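Local coordinates for possible protein of nuclear scaffold (Encephalitozoon cuniculi, PDB 3KAE) that is the Cdc27 subunit of the anaphase-promoting complex, here its N-terminal tetratricopeptide-repeat domain, which forms a homodimer and probably serves as a protein-binding scaffold, at residues 138-143 with 147-152; 152-157 with 183-188; 189-194 with 219-224; 209-214 with 232-237. All blocks are in the same frame, centred on the assembly; numbering follows the deposited sequence.

Overall arrangement
The four contacts follow the C-terminal half of an all-helical tetratricopeptide-repeat domain. Contacts 1 and 2 share helix 147-155 and meet at N152, with centres about 12 Å apart. Contact 2 runs on into contact 3 through helix 176-190, again about 12 Å between centres. Contacts 3 and 4 share helix 206-220, and along the chain their segments alternate. Contact 1 closes before contact 2 opens, and contact 2 before contacts 3 and 4. Contacts 1 and 4 have centres about 22 Å apart, yet E151 and N213 probably hydrogen-bond between them. Residues F147 and Y209 also touch the second subunit, consistent with the homodimeric architecture.

Contact 1: residues 138-143 with 147-152; sequences VRSFGK and FSPVEN
Two consecutive helices of the tetratricopeptide-repeat domain, 130-143 and 147-155, are joined by a short turn and packed through S140 and F141 on one side and P149 and V150 on the other. The backbones come close, with 6.2 Å between CA of F141 and CA of P149. S140 lies against the proline ring. Its OG is 3.5 Å from CG of P149, and its CB also faces that atom at 3.9 Å. This is van der Waals packing, because the hydroxyl has its polar partner in the carbonyl O of E114, on helix 113-126. S118 of the same helix packs on P149, so a third helix covers this side.

The second pair is wholly apolar. CG of F141 stands anti to the backbone N (chi1 178°), which carries the ring toward helix 147-155. There the ring atoms CD1 and CE1 meet a single methyl, CG2 of V150. The two side chains cross obliquely, and CD1 to CG2 is 3.6 Å. L153, one turn further on, and P160 also touch F141. No hydrogen bond links the two segments; they meet by van der Waals packing.

Within helix 147-155 the carbonyl O of S148 is gripped twice. N152 N and N152 ND2 reach it from opposite faces of its plane. The side-chain bond is nearly straight, 170° at the hydrogen, and O of S148 lies 2.6 Å from ND2 of N152, almost in the plane of that amide.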
loop_
_atom_site.group_PDB
_atom_site.type_symbol
_atom_site.label_atom_id
_atom_site.label_comp_id
_atom_site.label_asym_id
_atom_site.label_seq_id
_atom_site.Cartn_x
_atom_site.Cartn_y
_atom_site.Cartn_z
ATOM N N VAL C 138 16.886 18.333 -8.721
ATOM C CA VAL C 138 18.314 18.550 -8.563
ATOM C C VAL C 138 18.676 18.502 -7.087
ATOM O O VAL C 138 19.631 17.824 -6.700
ATOM C CB VAL C 138 18.754 19.893 -9.167
ATOM C CG1 VAL C 138 20.133 20.288 -8.653
ATOM C CG2 VAL C 138 18.738 19.808 -10.675
ATOM N N ARG C 139 17.904 19.209 -6.264
ATOM C CA ARG C 139 18.229 19.322 -4.849
ATOM C C ARG C 139 18.057 17.953 -4.190
ATOM O O ARG C 139 18.830 17.562 -3.320
ATOM C CB ARG C 139 17.387 20.416 -4.176
ATOM C CG ARG C 139 17.824 20.770 -2.765
ATOM C CD ARG C 139 17.514 22.225 -2.423
ATOM N NE ARG C 139 16.247 22.652 -2.980
ATOM C CZ ARG C 139 16.020 23.630 -3.855
ATOM N NH1 ARG C 139 14.768 23.832 -4.231
ATOM N NH2 ARG C 139 16.982 24.405 -4.342
ATOM N N SER C 140 17.058 17.212 -4.647
ATOM C CA SER C 140 16.825 15.867 -4.156
ATOM C C SER C 140 17.958 14.916 -4.515
ATOM O O SER C 140 18.434 14.140 -3.667
ATOM C CB SER C 140 15.533 15.322 -4.731
ATOM O OG SER C 140 15.390 13.957 -4.386
ATOM N N PHE C 141 18.359 14.948 -5.787
ATOM C CA PHE C 141 19.399 14.045 -6.273
ATOM C C PHE C 141 20.721 14.316 -5.570
ATOM O O PHE C 141 21.515 13.401 -5.372
ATOM C CB PHE C 141 19.553 14.121 -7.793
ATOM C CG PHE C 141 20.642 13.240 -8.326
ATOM C CD1 PHE C 141 20.478 11.864 -8.366
ATOM C CD2 PHE C 141 21.838 13.782 -8.770
ATOM C CE1 PHE C 141 21.484 11.043 -8.850
ATOM C CE2 PHE C 141 22.847 12.966 -9.249
ATOM C CZ PHE C 141 22.667 11.594 -9.287
ATOM N N GLY C 142 20.935 15.573 -5.183
ATOM C CA GLY C 142 22.114 15.964 -4.433
ATOM C C GLY C 142 22.272 15.225 -3.116
ATOM O O GLY C 142 23.381 15.051 -2.620
ATOM N N LYS C 143 21.168 14.779 -2.535
ATOM C CA LYS C 143 21.259 14.066 -1.274
ATOM C C LYS C 143 21.280 12.558 -1.472
ATOM O O LYS C 143 21.993 11.848 -0.768
ATOM C CB LYS C 143 20.124 14.463 -0.320
ATOM C CG LYS C 143 20.170 13.708 1.013
ATOM C CD LYS C 143 19.677 14.562 2.166
ATOM C CE LYS C 143 19.453 13.701 3.406
ATOM N NZ LYS C 143 19.277 14.539 4.622
ATOM N N PHE C 147 14.137 7.544 -7.784
ATOM C CA PHE C 147 13.747 7.240 -9.148
ATOM C C PHE C 147 13.206 8.416 -9.932
ATOM O O PHE C 147 13.565 8.598 -11.098
ATOM C CB PHE C 147 12.730 6.103 -9.170
ATOM C CG PHE C 147 12.203 5.779 -10.544
ATOM C CD1 PHE C 147 11.021 6.357 -11.008
ATOM C CD2 PHE C 147 12.878 4.880 -11.364
ATOM C CE1 PHE C 147 10.531 6.048 -12.271
ATOM C CE2 PHE C 147 12.391 4.556 -12.624
ATOM C CZ PHE C 147 11.222 5.145 -13.080
ATOM N N SER C 148 12.326 9.202 -9.323
ATOM C CA SER C 148 11.715 10.292 -10.074
ATOM C C SER C 148 12.661 11.455 -10.437
ATOM O O SER C 148 12.596 11.961 -11.549
ATOM C CB SER C 148 10.453 10.817 -9.390
ATOM O OG SER C 148 9.600 11.402 -10.362
ATOM N N PRO C 149 13.487 11.916 -9.480
ATOM C CA PRO C 149 14.477 12.945 -9.818
ATOM C C PRO C 149 15.471 12.429 -10.888
ATOM O O PRO C 149 15.725 13.112 -11.890
ATOM C CB PRO C 149 15.178 13.217 -8.474
ATOM C CG PRO C 149 14.182 12.816 -7.447
ATOM C CD PRO C 149 13.441 11.644 -8.030
ATOM N N VAL C 150 15.994 11.222 -10.685
ATOM C CA VAL C 150 16.914 10.619 -11.637
ATOM C C VAL C 150 16.321 10.512 -13.048
ATOM O O VAL C 150 16.929 10.988 -14.014
ATOM C CB VAL C 150 17.421 9.242 -11.158
ATOM C CG1 VAL C 150 18.185 8.532 -12.275
ATOM C CG2 VAL C 150 18.308 9.413 -9.938
ATOM N N GLU C 151 15.135 9.913 -13.175
ATOM C CA GLU C 151 14.554 9.720 -14.509
ATOM C C GLU C 151 14.190 11.026 -15.222
ATOM O O GLU C 151 14.282 11.119 -16.451
ATOM C CB GLU C 151 13.372 8.743 -14.480
ATOM C CG GLU C 151 13.800 7.308 -14.155
ATOM C CD GLU C 151 14.703 6.701 -15.251
ATOM O OE1 GLU C 151 14.219 6.435 -16.375
ATOM O OE2 GLU C 151 15.901 6.480 -14.992
ATOM N N ASN C 152 13.784 12.025 -14.438
ATOM C CA ASN C 152 13.400 13.327 -14.964
ATOM C C ASN C 152 14.605 14.179 -15.330
ATOM O O ASN C 152 14.552 14.961 -16.282
ATOM C CB ASN C 152 12.516 14.099 -13.971
ATOM C CG ASN C 152 11.078 13.670 -14.036
ATOM O OD1 ASN C 152 10.326 14.125 -14.891
ATOM N ND2 ASN C 152 10.690 12.762 -13.145
#

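Contact 2: residues 152-157 with 183-188; sequences NLLLEN and DSIEFH
Helix 147-155 ends here in a Schellman motif, with N157 at positive phi (56°), and its last turn lies beside helix 176-190 of the repeat domain, CA of L154 being 7.0 Å from CA of I185. The chain between the two segments is long, so they meet as separate elements of the helical array.

L154 does most of the apolar packing. Its chi1 of -69° sets CG anti to the carbonyl carbon and sends both methyls across to helix 176-190. CD1 presses on the CB of S184 at 3.5 Å. CD2 reaches CG1 of I185 at 4.1 Å, where the two side chains cross at about a right angle. V159, in the loop that follows, touches both L154 and I185. CB of S184 is its nearest atom to the leucine, and OG, bound to the carbonyl O of Y180 one turn back, also lies beside CD1 of L154.

The turn itself adds the second meeting. The bond back from N157 N to L154 O helps to fix the asparagine beside the helix, and its amide comes up to the imidazole of H188. Amide and ring planes stand 39° apart. CG of N157 lies 3.3 Å from NE2 of H188. No hydrogen bond forms between them, because the geometry is poor. The closest approach is instead to a ring carbon: OD1 of N157 lies 3.1 Å from CD2 of H188.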
loop_
_atom_site.group_PDB
_atom_site.type_symbol
_atom_site.label_atom_id
_atom_site.label_comp_id
_atom_site.label_asym_id
_atom_site.label_seq_id
_atom_site.Cartn_x
_atom_site.Cartn_y
_atom_site.Cartn_z
ATOM N N ASN C 152 13.784 12.025 -14.438
ATOM C CA ASN C 152 13.400 13.327 -14.964
ATOM C C ASN C 152 14.605 14.179 -15.330
ATOM O O ASN C 152 14.552 14.961 -16.282
ATOM C CB ASN C 152 12.516 14.099 -13.971
ATOM C CG ASN C 152 11.078 13.670 -14.036
ATOM O OD1 ASN C 152 10.326 14.125 -14.891
ATOM N ND2 ASN C 152 10.690 12.762 -13.145
ATOM N N LEU C 153 15.667 14.048 -14.543
ATOM C CA LEU C 153 16.895 14.764 -14.814
ATOM C C LEU C 153 17.611 14.164 -16.025
ATOM O O LEU C 153 18.132 14.896 -16.880
ATOM C CB LEU C 153 17.789 14.793 -13.576
ATOM C CG LEU C 153 17.257 15.728 -12.486
ATOM C CD1 LEU C 153 18.188 15.744 -11.275
ATOM C CD2 LEU C 153 17.058 17.137 -13.036
ATOM N N LEU C 154 17.615 12.838 -16.122
ATOM C CA LEU C 154 18.153 12.201 -17.311
ATOM C C LEU C 154 17.365 12.635 -18.544
ATOM O O LEU C 154 17.929 13.049 -19.563
ATOM C CB LEU C 154 18.152 10.689 -17.176
ATOM C CG LEU C 154 19.140 10.106 -16.164
ATOM C CD1 LEU C 154 19.039 8.590 -16.146
ATOM C CD2 LEU C 154 20.567 10.543 -16.449
ATOM N N LEU C 155 16.052 12.541 -18.446
ATOM C CA LEU C 155 15.167 12.947 -19.525
ATOM C C LEU C 155 15.466 14.364 -20.014
ATOM O O LEU C 155 15.427 14.633 -21.216
ATOM C CB LEU C 155 13.712 12.847 -19.059
ATOM C CG LEU C 155 12.649 13.357 -20.024
ATOM C CD1 LEU C 155 12.621 12.481 -21.246
ATOM C CD2 LEU C 155 11.276 13.393 -19.355
ATOM N N GLU C 156 15.770 15.266 -19.083
ATOM C CA GLU C 156 16.023 16.666 -19.421
ATOM C C GLU C 156 17.501 16.936 -19.698
ATOM O O GLU C 156 17.884 18.068 -19.972
ATOM C CB GLU C 156 15.544 17.586 -18.291
ATOM C CG GLU C 156 14.039 17.543 -18.021
ATOM C CD GLU C 156 13.227 18.111 -19.164
ATOM O OE1 GLU C 156 13.818 18.774 -20.049
ATOM O OE2 GLU C 156 11.997 17.894 -19.178
ATOM N N ASN C 157 18.318 15.889 -19.615
ATOM C CA ASN C 157 19.765 16.011 -19.709
ATOM C C ASN C 157 20.307 16.989 -18.671
ATOM O O ASN C 157 21.436 17.461 -18.784
ATOM C CB ASN C 157 20.172 16.436 -21.124
ATOM C CG ASN C 157 21.662 16.260 -21.386
ATOM O OD1 ASN C 157 22.275 15.279 -20.941
ATOM N ND2 ASN C 157 22.253 17.210 -22.121
ATOM N N ASP C 183 26.187 5.582 -16.632
ATOM C CA ASP C 183 26.053 4.971 -17.940
ATOM C C ASP C 183 25.073 5.742 -18.801
ATOM O O ASP C 183 25.323 5.971 -19.997
ATOM C CB ASP C 183 25.625 3.515 -17.814
ATOM C CG ASP C 183 26.705 2.645 -17.205
ATOM O OD1 ASP C 183 27.793 3.168 -16.884
ATOM O OD2 ASP C 183 26.465 1.431 -17.046
ATOM N N SER C 184 23.975 6.153 -18.179
ATOM C CA SER C 184 22.916 6.891 -18.857
ATOM C C SER C 184 23.436 8.236 -19.346
ATOM O O SER C 184 23.179 8.641 -20.476
ATOM C CB SER C 184 21.700 7.093 -17.930
ATOM O OG SER C 184 21.142 5.850 -17.519
ATOM N N ILE C 185 24.162 8.941 -18.495
ATOM C CA ILE C 185 24.678 10.233 -18.901
ATOM C C ILE C 185 25.589 10.012 -20.117
ATOM O O ILE C 185 25.499 10.707 -21.138
ATOM C CB ILE C 185 25.479 10.923 -17.778
ATOM C CG1 ILE C 185 24.599 11.228 -16.572
ATOM C CG2 ILE C 185 26.083 12.223 -18.302
ATOM C CD1 ILE C 185 25.376 11.714 -15.366
ATOM N N GLU C 186 26.448 9.007 -20.012
ATOM C CA GLU C 186 27.385 8.722 -21.083
ATOM C C GLU C 186 26.689 8.307 -22.370
ATOM O O GLU C 186 27.076 8.766 -23.459
ATOM C CB GLU C 186 28.391 7.646 -20.678
ATOM C CG GLU C 186 29.378 7.323 -21.795
ATOM C CD GLU C 186 30.332 6.190 -21.448
ATOM O OE1 GLU C 186 30.470 5.867 -20.249
ATOM O OE2 GLU C 186 30.941 5.622 -22.383
ATOM N N PHE C 187 25.687 7.433 -22.255
ATOM C CA PHE C 187 25.038 6.929 -23.451
ATOM C C PHE C 187 24.327 8.068 -24.162
ATOM O O PHE C 187 24.281 8.107 -25.395
ATOM C CB PHE C 187 24.060 5.793 -23.163
ATOM C CG PHE C 187 23.198 5.443 -24.344
ATOM C CD1 PHE C 187 21.958 6.043 -24.514
ATOM C CD2 PHE C 187 23.661 4.559 -25.325
ATOM C CE1 PHE C 187 21.174 5.748 -25.617
ATOM C CE2 PHE C 187 22.881 4.250 -26.423
ATOM C CZ PHE C 187 21.628 4.845 -26.571
ATOM N N HIS C 188 23.784 9.000 -23.385
ATOM C CA HIS C 188 23.031 10.096 -23.967
ATOM C C HIS C 188 23.891 10.858 -24.971
ATOM O O HIS C 188 23.450 11.194 -26.072
ATOM C CB HIS C 188 22.542 11.063 -22.900
ATOM C CG HIS C 188 22.112 12.382 -23.458
ATOM N ND1 HIS C 188 20.893 12.564 -24.079
ATOM C CD2 HIS C 188 22.752 13.571 -23.528
ATOM C CE1 HIS C 188 20.792 13.816 -24.484
ATOM N NE2 HIS C 188 21.912 14.448 -24.166
#

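Contact 3: residues 189-194 with 219-224; sequences ESLSPS and FNLGMN
L191 is the one residue of 189-194 that makes this contact, from a backbone position with positive phi (54°) just past the end of helix 176-190. It meets L221 and M223, which flank G222 where helix 206-220 ends. The backbones stay well apart, with 10.3 Å between CA of L191 and CA of L221, so only long side chains bridge them.

The chains reach toward each other tip to tip. CD2 of L191 is the methyl in the middle. It lies 3.7 Å from CD1 of L221 and 3.5 Å from CE of M223. The sulfur, SD of M223, is also near this methyl. M223 gets there because its chain is extended beyond CG, which carries CE out to the leucine. Y218 touches both L191 and M223 from helix 206-220.

Each side has its own turn. G222 N bonds to F219 O in a Schellman motif, and the positive phi of G222 suits glycine. S192 is the N-cap of helix 193-200, its OG accepting from the N of L195. The contact therefore joins two helix-to-helix turns on the surface of the tetratricopeptide-repeat domain, far from its centre.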
loop_
_atom_site.group_PDB
_atom_site.type_symbol
_atom_site.label_atom_id
_atom_site.label_comp_id
_atom_site.label_asym_id
_atom_site.label_seq_id
_atom_site.Cartn_x
_atom_site.Cartn_y
_atom_site.Cartn_z
ATOM N N GLU C 189 25.128 11.131 -24.580
ATOM C CA GLU C 189 26.014 11.934 -25.403
ATOM C C GLU C 189 26.898 11.101 -26.331
ATOM O O GLU C 189 27.541 11.646 -27.215
ATOM C CB GLU C 189 26.866 12.863 -24.530
ATOM N N SER C 190 26.928 9.785 -26.149
ATOM C CA SER C 190 27.809 8.951 -26.972
ATOM C C SER C 190 27.086 7.869 -27.770
ATOM O O SER C 190 27.655 7.323 -28.720
ATOM C CB SER C 190 28.895 8.286 -26.119
ATOM O OG SER C 190 28.467 7.009 -25.647
ATOM N N LEU C 191 25.857 7.543 -27.388
ATOM C CA LEU C 191 25.112 6.483 -28.059
ATOM C C LEU C 191 25.897 5.181 -28.085
ATOM O O LEU C 191 25.726 4.374 -28.992
ATOM C CB LEU C 191 24.734 6.883 -29.487
ATOM C CG LEU C 191 23.680 7.980 -29.659
ATOM C CD1 LEU C 191 24.179 9.306 -29.117
ATOM C CD2 LEU C 191 23.327 8.113 -31.129
ATOM N N SER C 192 26.739 4.983 -27.075
ATOM C CA SER C 192 27.623 3.816 -26.969
ATOM C C SER C 192 26.932 2.442 -27.055
ATOM O O SER C 192 26.230 2.043 -26.158
ATOM C CB SER C 192 28.446 3.915 -25.678
ATOM O OG SER C 192 28.875 2.641 -25.216
ATOM N N PRO C 193 27.173 1.701 -28.142
ATOM C CA PRO C 193 26.606 0.368 -28.395
ATOM C C PRO C 193 27.089 -0.679 -27.384
ATOM O O PRO C 193 26.407 -1.686 -27.146
ATOM C CB PRO C 193 27.136 0.020 -29.804
ATOM C CG PRO C 193 27.576 1.308 -30.374
ATOM C CD PRO C 193 28.071 2.121 -29.224
ATOM N N SER C 194 28.276 -0.456 -26.825
ATOM C CA SER C 194 28.793 -1.326 -25.781
ATOM C C SER C 194 27.936 -1.205 -24.519
ATOM O O SER C 194 27.764 -2.167 -23.778
ATOM C CB SER C 194 30.254 -0.991 -25.472
ATOM O OG SER C 194 30.390 0.249 -24.799
ATOM N N PHE C 219 14.851 8.008 -30.603
ATOM C CA PHE C 219 13.747 8.652 -31.296
ATOM C C PHE C 219 13.991 10.157 -31.425
ATOM O O PHE C 219 13.896 10.716 -32.520
ATOM C CB PHE C 219 12.418 8.375 -30.607
ATOM C CG PHE C 219 11.245 8.964 -31.323
ATOM C CD1 PHE C 219 10.602 8.249 -32.328
ATOM C CD2 PHE C 219 10.799 10.244 -31.011
ATOM C CE1 PHE C 219 9.517 8.792 -33.001
ATOM C CE2 PHE C 219 9.715 10.795 -31.676
ATOM C CZ PHE C 219 9.071 10.067 -32.675
ATOM N N ASN C 220 14.313 10.797 -30.303
ATOM C CA ASN C 220 14.622 12.222 -30.277
ATOM C C ASN C 220 15.730 12.615 -31.266
ATOM O O ASN C 220 15.847 13.777 -31.655
ATOM C CB ASN C 220 15.007 12.667 -28.862
ATOM C CG ASN C 220 13.945 12.334 -27.825
ATOM O OD1 ASN C 220 12.836 11.906 -28.153
ATOM N ND2 ASN C 220 14.286 12.532 -26.560
ATOM N N LEU C 221 16.547 11.650 -31.670
ATOM C CA LEU C 221 17.616 11.929 -32.627
ATOM C C LEU C 221 17.215 11.590 -34.061
ATOM O O LEU C 221 18.003 11.756 -34.984
ATOM C CB LEU C 221 18.901 11.179 -32.261
ATOM C CG LEU C 221 19.538 11.502 -30.911
ATOM C CD1 LEU C 221 20.946 10.929 -30.842
ATOM C CD2 LEU C 221 19.548 13.000 -30.661
ATOM N N GLY C 222 15.993 11.107 -34.243
ATOM C CA GLY C 222 15.514 10.765 -35.570
ATOM C C GLY C 222 15.895 9.365 -36.017
ATOM O O GLY C 222 15.409 8.882 -37.039
ATOM N N MET C 223 16.767 8.711 -35.253
ATOM C CA MET C 223 17.179 7.339 -35.549
ATOM C C MET C 223 16.079 6.347 -35.162
ATOM O O MET C 223 16.188 5.634 -34.155
ATOM C CB MET C 223 18.477 7.006 -34.811
ATOM C CG MET C 223 19.421 8.194 -34.655
ATOM S SD MET C 223 21.078 7.771 -34.044
ATOM C CE MET C 223 21.845 9.391 -34.077
ATOM N N ASN C 224 15.022 6.311 -35.971
ATOM C CA ASN C 224 13.831 5.518 -35.670
ATOM C C ASN C 224 14.096 4.020 -35.703
ATOM O O ASN C 224 13.431 3.246 -35.016
ATOM C CB ASN C 224 12.695 5.871 -36.638
ATOM C CG ASN C 224 12.244 7.317 -36.512
ATOM O OD1 ASN C 224 12.377 7.932 -35.453
ATOM N ND2 ASN C 224 11.703 7.864 -37.593
#

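Contact 4: residues 209-214 with 232-237; sequences YFISNA and ELVRRK
I211 meets residues 232-237 with its CB and its CG2 branch. CB itself lies 4.0 Å from CG2 of V234. CG2 of I211 does most of the touching: L233 CD2 sits 3.8 Å from it and V234 CG2 3.9 Å. A chi1 of -52° places this CG2 anti to the backbone N and turns it to the partner helix. CG1 and CD1 have no close partner in residues 232-237, and CD1 lies in plane at the edge of the F210 ring. C230, earlier on helix 224-237, is a further neighbour of I211. I211 and L233 cross at about a right angle.

The two segments belong to helices 206-220 and 224-237, consecutive and roughly antiparallel helices of the tetratricopeptide-repeat domain. The axes of segments 209-214 and 232-237 approach to 9.7 Å, with 145° between their N-to-C directions. Helix 193-200 closes over the same apolar layer: V196 and Y199 touch I211, and M200 touches L233.

V234 uses both methyls. CG2 goes to I211, while CG1 and CG2 lie about equally far from the hydroxyl of S212. That hydroxyl turns back into its own helix and bonds to the carbonyl O of S208, so its touch on the valine is only van der Waals packing. F241, near the end of this fragment, packs on both S212 and V234 and covers this edge.

Within helix 224-237, the carbonyl O of L233 takes bonds from both R236 N and K237 N. The guanidinium of R236 folds back over the same residue, with CA of L233 lying 3.8 Å above its plane, over the centre.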
loop_
_atom_site.group_PDB
_atom_site.type_symbol
_atom_site.label_atom_id
_atom_site.label_comp_id
_atom_site.label_asym_id
_atom_site.label_seq_id
_atom_site.Cartn_x
_atom_site.Cartn_y
_atom_site.Cartn_z
ATOM N N TYR C 209 14.989 -0.460 -17.870
ATOM C CA TYR C 209 15.020 0.995 -17.777
ATOM C C TYR C 209 16.032 1.580 -18.762
ATOM O O TYR C 209 15.700 2.462 -19.539
ATOM C CB TYR C 209 15.375 1.431 -16.351
ATOM C CG TYR C 209 14.398 0.977 -15.300
ATOM C CD1 TYR C 209 13.314 1.774 -14.949
ATOM C CD2 TYR C 209 14.559 -0.243 -14.653
ATOM C CE1 TYR C 209 12.410 1.374 -13.983
ATOM C CE2 TYR C 209 13.665 -0.661 -13.684
ATOM C CZ TYR C 209 12.582 0.156 -13.342
ATOM O OH TYR C 209 11.658 -0.237 -12.374
ATOM N N PHE C 210 17.261 1.080 -18.730
ATOM C CA PHE C 210 18.318 1.628 -19.599
ATOM C C PHE C 210 17.956 1.557 -21.087
ATOM O O PHE C 210 17.932 2.563 -21.780
ATOM C CB PHE C 210 19.654 0.941 -19.341
ATOM C CG PHE C 210 20.825 1.647 -19.979
ATOM C CD1 PHE C 210 21.500 2.642 -19.292
ATOM C CD2 PHE C 210 21.227 1.334 -21.271
ATOM C CE1 PHE C 210 22.559 3.307 -19.863
ATOM C CE2 PHE C 210 22.289 1.978 -21.855
ATOM C CZ PHE C 210 22.961 2.970 -21.149
ATOM N N ILE C 211 17.645 0.365 -21.563
ATOM C CA ILE C 211 17.230 0.193 -22.943
ATOM C C ILE C 211 15.993 1.025 -23.298
ATOM O O ILE C 211 15.884 1.531 -24.420
ATOM C CB ILE C 211 16.978 -1.287 -23.275
ATOM C CG1 ILE C 211 18.180 -2.144 -22.862
ATOM C CG2 ILE C 211 16.660 -1.461 -24.754
ATOM C CD1 ILE C 211 19.483 -1.588 -23.279
ATOM N N SER C 212 15.054 1.149 -22.358
ATOM C CA SER C 212 13.868 1.980 -22.586
ATOM C C SER C 212 14.299 3.439 -22.802
ATOM O O SER C 212 13.867 4.112 -23.742
ATOM C CB SER C 212 12.871 1.877 -21.415
ATOM O OG SER C 212 12.291 0.586 -21.369
ATOM N N ASN C 213 15.159 3.936 -21.929
ATOM C CA ASN C 213 15.611 5.285 -22.074
ATOM C C ASN C 213 16.401 5.407 -23.399
ATOM O O ASN C 213 16.269 6.395 -24.127
ATOM C CB ASN C 213 16.427 5.702 -20.861
ATOM C CG ASN C 213 15.552 5.991 -19.643
ATOM O OD1 ASN C 213 14.364 6.276 -19.777
ATOM N ND2 ASN C 213 16.139 5.924 -18.457
ATOM N N ALA C 214 17.190 4.380 -23.723
ATOM C CA ALA C 214 17.942 4.350 -24.984
ATOM C C ALA C 214 17.011 4.567 -26.169
ATOM O O ALA C 214 17.266 5.423 -27.016
ATOM C CB ALA C 214 18.723 3.017 -25.152
ATOM N N GLU C 232 11.266 -2.745 -29.145
ATOM C CA GLU C 232 10.866 -4.112 -29.463
ATOM C C GLU C 232 11.509 -5.128 -28.518
ATOM O O GLU C 232 10.842 -6.050 -28.055
ATOM C CB GLU C 232 11.197 -4.442 -30.926
ATOM N N LEU C 233 12.797 -4.955 -28.225
ATOM C CA LEU C 233 13.487 -5.840 -27.286
ATOM C C LEU C 233 12.742 -5.935 -25.957
ATOM O O LEU C 233 12.365 -7.028 -25.524
ATOM C CB LEU C 233 14.928 -5.379 -27.041
ATOM C CG LEU C 233 15.531 -5.879 -25.720
ATOM C CD1 LEU C 233 15.670 -7.387 -25.728
ATOM C CD2 LEU C 233 16.868 -5.235 -25.435
ATOM N N VAL C 234 12.529 -4.786 -25.316
ATOM C CA VAL C 234 11.811 -4.739 -24.039
ATOM C C VAL C 234 10.369 -5.247 -24.159
ATOM O O VAL C 234 9.889 -5.958 -23.285
ATOM C CB VAL C 234 11.833 -3.313 -23.436
ATOM C CG1 VAL C 234 11.162 -3.292 -22.046
ATOM C CG2 VAL C 234 13.284 -2.785 -23.385
ATOM N N ARG C 235 9.687 -4.893 -25.247
ATOM C CA ARG C 235 8.317 -5.369 -25.473
ATOM C C ARG C 235 8.235 -6.892 -25.406
ATOM O O ARG C 235 7.215 -7.440 -25.001
ATOM C CB ARG C 235 7.769 -4.897 -26.827
ATOM C CG ARG C 235 7.563 -3.400 -26.976
ATOM N N ARG C 236 9.307 -7.574 -25.805
ATOM C CA ARG C 236 9.314 -9.037 -25.812
ATOM C C ARG C 236 9.885 -9.699 -24.555
ATOM O O ARG C 236 9.300 -10.648 -24.043
ATOM C CB ARG C 236 9.992 -9.597 -27.070
ATOM C CG ARG C 236 11.307 -8.974 -27.458
ATOM C CD ARG C 236 11.746 -9.490 -28.826
ATOM N NE ARG C 236 13.178 -9.291 -29.021
ATOM C CZ ARG C 236 13.712 -8.529 -29.966
ATOM N NH1 ARG C 236 12.930 -7.901 -30.835
ATOM N NH2 ARG C 236 15.033 -8.410 -30.047
ATOM N N LYS C 237 11.022 -9.212 -24.065
ATOM C CA LYS C 237 11.645 -9.782 -22.867
ATOM C C LYS C 237 11.015 -9.263 -21.572
ATOM O O LYS C 237 11.310 -9.758 -20.480
ATOM C CB LYS C 237 13.148 -9.491 -22.851
ATOM C CG LYS C 237 13.964 -10.287 -23.859
ATOM C CD LYS C 237 15.438 -9.929 -23.757
ATOM C CE LYS C 237 16.258 -10.677 -24.788
ATOM N NZ LYS C 237 17.604 -10.068 -24.989
#